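Local coordinates for methyltransferase (PDB 1WS6), which is of unknown substrate but probably transfers a methyl group from S-adenosylmethionine, as a Rossmann-type methyltransferase, at residues A[110-124]-A[135-148]. Residues are numbered along the deposited sequence; the frame is centred on the assembly and turned at random.
Sequences RFTVAFMAPPYAMDL and GLVEAGGLYVLQHP
Pro148 lays its CD over the centre of the Tyr120 ring, 3.5 Å from the centroid, a CH-pi contact at one end of two parallel strands, 113-116 and 141-148. The same tyrosine, its CG beside the backbone N (chi1 -62°), sends OH to Gln146 OE1 in a weak 2.9 Å hydrogen bond, ring and amide planes standing 73° apart. Gln146 can serve two aromatic neighbours because its chain is fully extended, CG anti to the backbone N (chi1 177°): while OE1 meets the tyrosine, NE2 lies 3.6 Å from Phe115 CZ, at the edge of that ring. Further back, Val144 CG1 leans on Phe115 CD2. On the other face Ala114 CB rests 3.7 Å from Val137 CG2, which itself sits over a face of the Tyr143 ring. At the far end Thr112 OG1 donates to Glu138 OE1 (2.8 Å), arriving from above the carboxylate plane. Between these ends run regular backbone bonds, Gln146 N to Met116 O among them. The pair exemplifies a beta-alpha-beta crossover: helix 126-134 links the strands and covers Tyr143 and Leu145, while strands 44-48 and 164-170 flank them in the mixed sheet, the latter antiparallel as in Rossmann-type methyltransferases.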
loop_
_atom_site.group_PDB
_atom_site.type_symbol
_atom_site.label_atom_id
_atom_site.label_comp_id
_atom_site.label_asym_id
_atom_site.label_seq_id
_atom_site.Cartn_x
_atom_site.Cartn_y
_atom_site.Cartn_z
ATOM N N ARG A 110 8.472 10.378 7.081
ATOM C CA ARG A 110 8.576 9.082 7.728
ATOM C C ARG A 110 7.228 8.416 7.951
ATOM O O ARG A 110 6.207 9.080 8.157
ATOM C CB ARG A 110 9.371 9.194 9.028
ATOM C CG ARG A 110 10.788 8.695 8.829
ATOM C CD ARG A 110 11.800 9.595 9.475
ATOM N NE ARG A 110 13.158 9.329 8.994
ATOM C CZ ARG A 110 13.566 9.523 7.741
ATOM N NH1 ARG A 110 12.724 9.982 6.823
ATOM N NH2 ARG A 110 14.828 9.282 7.414
ATOM N N PHE A 111 7.236 7.090 7.890
ATOM C CA PHE A 111 6.023 6.303 8.032
ATOM C C PHE A 111 6.231 5.100 8.922
ATOM O O PHE A 111 7.357 4.632 9.115
ATOM C CB PHE A 111 5.572 5.799 6.664
ATOM C CG PHE A 111 5.447 6.876 5.631
ATOM C CD1 PHE A 111 4.212 7.427 5.332
ATOM C CD2 PHE A 111 6.572 7.346 4.964
ATOM C CE1 PHE A 111 4.097 8.430 4.384
ATOM C CE2 PHE A 111 6.465 8.350 4.014
ATOM C CZ PHE A 111 5.226 8.893 3.723
ATOM N N THR A 112 5.127 4.585 9.444
ATOM C CA THR A 112 5.169 3.407 10.295
ATOM C C THR A 112 5.081 2.145 9.427
ATOM O O THR A 112 5.665 1.109 9.746
ATOM C CB THR A 112 4.012 3.453 11.288
ATOM O OG1 THR A 112 4.168 4.617 12.109
ATOM C CG2 THR A 112 3.985 2.208 12.157
ATOM N N VAL A 113 4.358 2.249 8.320
ATOM C CA VAL A 113 4.194 1.133 7.405
ATOM C C VAL A 113 4.275 1.591 5.958
ATOM O O VAL A 113 3.753 2.648 5.597
ATOM C CB VAL A 113 2.832 0.441 7.589
ATOM C CG1 VAL A 113 2.671 -0.658 6.551
ATOM C CG2 VAL A 113 2.718 -0.116 8.991
ATOM N N ALA A 114 4.946 0.799 5.136
ATOM C CA ALA A 114 5.065 1.115 3.721
ATOM C C ALA A 114 4.708 -0.157 2.960
ATOM O O ALA A 114 5.475 -1.115 2.954
ATOM C CB ALA A 114 6.484 1.561 3.387
ATOM N N PHE A 115 3.524 -0.157 2.351
ATOM C CA PHE A 115 3.021 -1.292 1.585
ATOM C C PHE A 115 3.205 -1.063 0.098
ATOM O O PHE A 115 2.833 -0.014 -0.432
ATOM C CB PHE A 115 1.532 -1.517 1.880
ATOM C CG PHE A 115 0.868 -2.511 0.954
ATOM C CD1 PHE A 115 0.417 -2.123 -0.307
ATOM C CD2 PHE A 115 0.709 -3.834 1.334
ATOM C CE1 PHE A 115 -0.182 -3.044 -1.175
ATOM C CE2 PHE A 115 0.113 -4.763 0.476
ATOM C CZ PHE A 115 -0.334 -4.368 -0.781
HETATM N N MSE A 116 3.758 -2.057 -0.582
HETATM C CA MSE A 116 3.976 -1.943 -2.009
HETATM C C MSE A 116 3.507 -3.168 -2.792
HETATM O O MSE A 116 3.982 -4.280 -2.578
HETATM C CB MSE A 116 5.456 -1.684 -2.274
HETATM C CG MSE A 116 5.829 -1.644 -3.732
HETATM SE SE MSE A 116 7.641 -1.023 -3.989
HETATM C CE MSE A 116 7.217 0.819 -4.253
ATOM N N ALA A 117 2.560 -2.952 -3.695
ATOM C CA ALA A 117 2.035 -4.018 -4.534
ATOM C C ALA A 117 2.070 -3.544 -5.988
ATOM O O ALA A 117 1.037 -3.257 -6.598
ATOM C CB ALA A 117 0.608 -4.365 -4.117
ATOM N N PRO A 118 3.274 -3.447 -6.559
ATOM C CA PRO A 118 3.425 -3.002 -7.943
ATOM C C PRO A 118 2.985 -4.064 -8.942
ATOM O O PRO A 118 2.877 -5.238 -8.602
ATOM C CB PRO A 118 4.915 -2.690 -8.038
ATOM C CG PRO A 118 5.527 -3.684 -7.119
ATOM C CD PRO A 118 4.581 -3.740 -5.942
ATOM N N PRO A 119 2.695 -3.655 -10.187
ATOM C CA PRO A 119 2.275 -4.632 -11.192
ATOM C C PRO A 119 3.383 -5.648 -11.441
ATOM O O PRO A 119 4.510 -5.287 -11.758
ATOM C CB PRO A 119 1.960 -3.763 -12.409
ATOM C CG PRO A 119 2.818 -2.568 -12.219
ATOM C CD PRO A 119 2.686 -2.291 -10.744
ATOM N N TYR A 120 3.035 -6.920 -11.279
ATOM C CA TYR A 120 3.947 -8.052 -11.429
ATOM C C TYR A 120 4.824 -8.101 -12.680
ATOM O O TYR A 120 5.780 -8.882 -12.738
ATOM C CB TYR A 120 3.146 -9.350 -11.316
ATOM C CG TYR A 120 2.478 -9.493 -9.971
ATOM C CD1 TYR A 120 1.573 -10.516 -9.718
ATOM C CD2 TYR A 120 2.767 -8.602 -8.943
ATOM C CE1 TYR A 120 0.975 -10.643 -8.466
ATOM C CE2 TYR A 120 2.178 -8.720 -7.701
ATOM C CZ TYR A 120 1.285 -9.739 -7.464
ATOM O OH TYR A 120 0.708 -9.841 -6.216
ATOM N N ALA A 121 4.509 -7.278 -13.671
ATOM C CA ALA A 121 5.285 -7.260 -14.903
ATOM C C ALA A 121 6.620 -6.545 -14.697
ATOM O O ALA A 121 7.586 -6.792 -15.426
ATOM C CB ALA A 121 4.486 -6.579 -16.020
HETATM N N MSE A 122 6.667 -5.660 -13.705
HETATM C CA MSE A 122 7.884 -4.917 -13.404
HETATM C C MSE A 122 8.883 -5.790 -12.649
HETATM O O MSE A 122 8.573 -6.915 -12.269
HETATM C CB MSE A 122 7.548 -3.682 -12.577
HETATM C CG MSE A 122 6.618 -2.749 -13.282
HETATM SE SE MSE A 122 6.085 -1.287 -12.183
HETATM C CE MSE A 122 7.560 -0.068 -12.451
ATOM N N ASP A 123 10.084 -5.266 -12.442
ATOM C CA ASP A 123 11.121 -6.001 -11.731
ATOM C C ASP A 123 10.857 -5.904 -10.232
ATOM O O ASP A 123 11.465 -5.096 -9.532
ATOM C CB ASP A 123 12.504 -5.424 -12.077
ATOM C CG ASP A 123 13.654 -6.231 -11.480
ATOM O OD1 ASP A 123 14.745 -6.239 -12.089
ATOM O OD2 ASP A 123 13.486 -6.847 -10.404
ATOM N N LEU A 124 9.931 -6.720 -9.745
ATOM C CA LEU A 124 9.612 -6.715 -8.327
ATOM C C LEU A 124 10.795 -7.335 -7.616
ATOM O O LEU A 124 10.892 -8.560 -7.502
ATOM C CB LEU A 124 8.376 -7.558 -8.032
ATOM C CG LEU A 124 7.120 -7.338 -8.861
ATOM C CD1 LEU A 124 5.964 -8.056 -8.181
ATOM C CD2 LEU A 124 6.832 -5.859 -8.985
ATOM N N GLY A 135 14.804 4.132 3.274
ATOM C CA GLY A 135 14.846 4.331 4.711
ATOM C C GLY A 135 13.704 5.196 5.217
ATOM O O GLY A 135 13.860 5.895 6.213
ATOM N N LEU A 136 12.553 5.142 4.552
ATOM C CA LEU A 136 11.408 5.962 4.952
ATOM C C LEU A 136 10.581 5.466 6.147
ATOM O O LEU A 136 9.822 6.236 6.730
ATOM C CB LEU A 136 10.481 6.175 3.758
ATOM C CG LEU A 136 11.065 6.910 2.545
ATOM C CD1 LEU A 136 10.009 6.982 1.452
ATOM C CD2 LEU A 136 11.525 8.321 2.955
ATOM N N VAL A 137 10.723 4.195 6.515
ATOM C CA VAL A 137 9.983 3.646 7.652
ATOM C C VAL A 137 10.767 3.786 8.957
ATOM O O VAL A 137 11.920 3.382 9.057
ATOM C CB VAL A 137 9.644 2.152 7.448
ATOM C CG1 VAL A 137 8.983 1.593 8.704
ATOM C CG2 VAL A 137 8.709 1.985 6.252
ATOM N N GLU A 138 10.115 4.366 9.954
ATOM C CA GLU A 138 10.696 4.595 11.269
ATOM C C GLU A 138 11.020 3.283 11.971
ATOM O O GLU A 138 10.468 2.232 11.633
ATOM C CB GLU A 138 9.698 5.366 12.125
ATOM C CG GLU A 138 8.542 4.504 12.579
ATOM C CD GLU A 138 7.397 5.299 13.170
ATOM O OE1 GLU A 138 6.457 4.660 13.695
ATOM O OE2 GLU A 138 7.430 6.549 13.104
ATOM N N ALA A 139 11.914 3.347 12.953
ATOM C CA ALA A 139 12.274 2.160 13.719
ATOM C C ALA A 139 10.985 1.576 14.282
ATOM O O ALA A 139 10.112 2.311 14.747
ATOM C CB ALA A 139 13.211 2.527 14.852
ATOM N N GLY A 140 10.863 0.257 14.233
ATOM C CA GLY A 140 9.663 -0.378 14.741
ATOM C C GLY A 140 8.590 -0.581 13.682
ATOM O O GLY A 140 7.637 -1.318 13.903
ATOM N N GLY A 141 8.754 0.059 12.530
ATOM C CA GLY A 141 7.775 -0.071 11.465
ATOM C C GLY A 141 7.957 -1.273 10.560
ATOM O O GLY A 141 8.786 -2.146 10.822
ATOM N N LEU A 142 7.182 -1.301 9.479
ATOM C CA LEU A 142 7.217 -2.394 8.515
ATOM C C LEU A 142 7.221 -2.004 7.052
ATOM O O LEU A 142 6.648 -0.988 6.666
ATOM C CB LEU A 142 6.006 -3.302 8.690
ATOM C CG LEU A 142 5.991 -4.406 9.727
ATOM C CD1 LEU A 142 4.656 -5.126 9.631
ATOM C CD2 LEU A 142 7.156 -5.362 9.480
ATOM N N TYR A 143 7.880 -2.840 6.252
ATOM C CA TYR A 143 7.906 -2.713 4.800
ATOM C C TYR A 143 7.164 -3.982 4.405
ATOM O O TYR A 143 7.564 -5.085 4.785
ATOM C CB TYR A 143 9.321 -2.781 4.207
ATOM C CG TYR A 143 10.143 -1.519 4.336
ATOM C CD1 TYR A 143 11.064 -1.369 5.367
ATOM C CD2 TYR A 143 9.994 -0.473 3.430
ATOM C CE1 TYR A 143 11.811 -0.219 5.494
ATOM C CE2 TYR A 143 10.741 0.690 3.549
ATOM C CZ TYR A 143 11.646 0.809 4.585
ATOM O OH TYR A 143 12.374 1.962 4.733
ATOM N N VAL A 144 6.065 -3.833 3.683
ATOM C CA VAL A 144 5.301 -4.988 3.256
ATOM C C VAL A 144 5.327 -5.033 1.743
ATOM O O VAL A 144 4.945 -4.072 1.078
ATOM C CB VAL A 144 3.846 -4.905 3.726
ATOM C CG1 VAL A 144 3.081 -6.127 3.231
ATOM C CG2 VAL A 144 3.799 -4.806 5.251
ATOM N N LEU A 145 5.764 -6.159 1.202
ATOM C CA LEU A 145 5.866 -6.307 -0.237
ATOM C C LEU A 145 4.934 -7.411 -0.747
ATOM O O LEU A 145 4.976 -8.532 -0.243
ATOM C CB LEU A 145 7.330 -6.622 -0.577
ATOM C CG LEU A 145 8.335 -5.862 0.327
ATOM C CD1 LEU A 145 9.761 -6.379 0.140
ATOM C CD2 LEU A 145 8.275 -4.374 0.019
ATOM N N GLN A 146 4.068 -7.095 -1.711
ATOM C CA GLN A 146 3.173 -8.109 -2.270
ATOM C C GLN A 146 3.756 -8.524 -3.609
ATOM O O GLN A 146 4.233 -7.688 -4.361
ATOM C CB GLN A 146 1.752 -7.576 -2.481
ATOM C CG GLN A 146 0.831 -8.614 -3.124
ATOM C CD GLN A 146 -0.561 -8.080 -3.455
ATOM O OE1 GLN A 146 -1.072 -8.290 -4.560
ATOM N NE2 GLN A 146 -1.186 -7.405 -2.491
ATOM N N HIS A 147 3.706 -9.815 -3.912
ATOM C CA HIS A 147 4.280 -10.319 -5.151
ATOM C C HIS A 147 3.830 -11.752 -5.418
ATOM O O HIS A 147 3.187 -12.380 -4.581
ATOM C CB HIS A 147 5.794 -10.304 -5.010
ATOM C CG HIS A 147 6.281 -11.036 -3.794
ATOM N ND1 HIS A 147 6.268 -12.410 -3.697
ATOM C CD2 HIS A 147 6.746 -10.581 -2.607
ATOM C CE1 HIS A 147 6.704 -12.771 -2.505
ATOM N NE2 HIS A 147 7.000 -11.680 -1.822
ATOM N N PRO A 148 4.154 -12.288 -6.601
ATOM C CA PRO A 148 3.732 -13.671 -6.852
ATOM C C PRO A 148 4.494 -14.600 -5.914
ATOM O O PRO A 148 5.694 -14.419 -5.693
ATOM C CB PRO A 148 4.071 -13.882 -8.331
ATOM C CG PRO A 148 5.093 -12.814 -8.641
ATOM C CD PRO A 148 4.645 -11.640 -7.829
#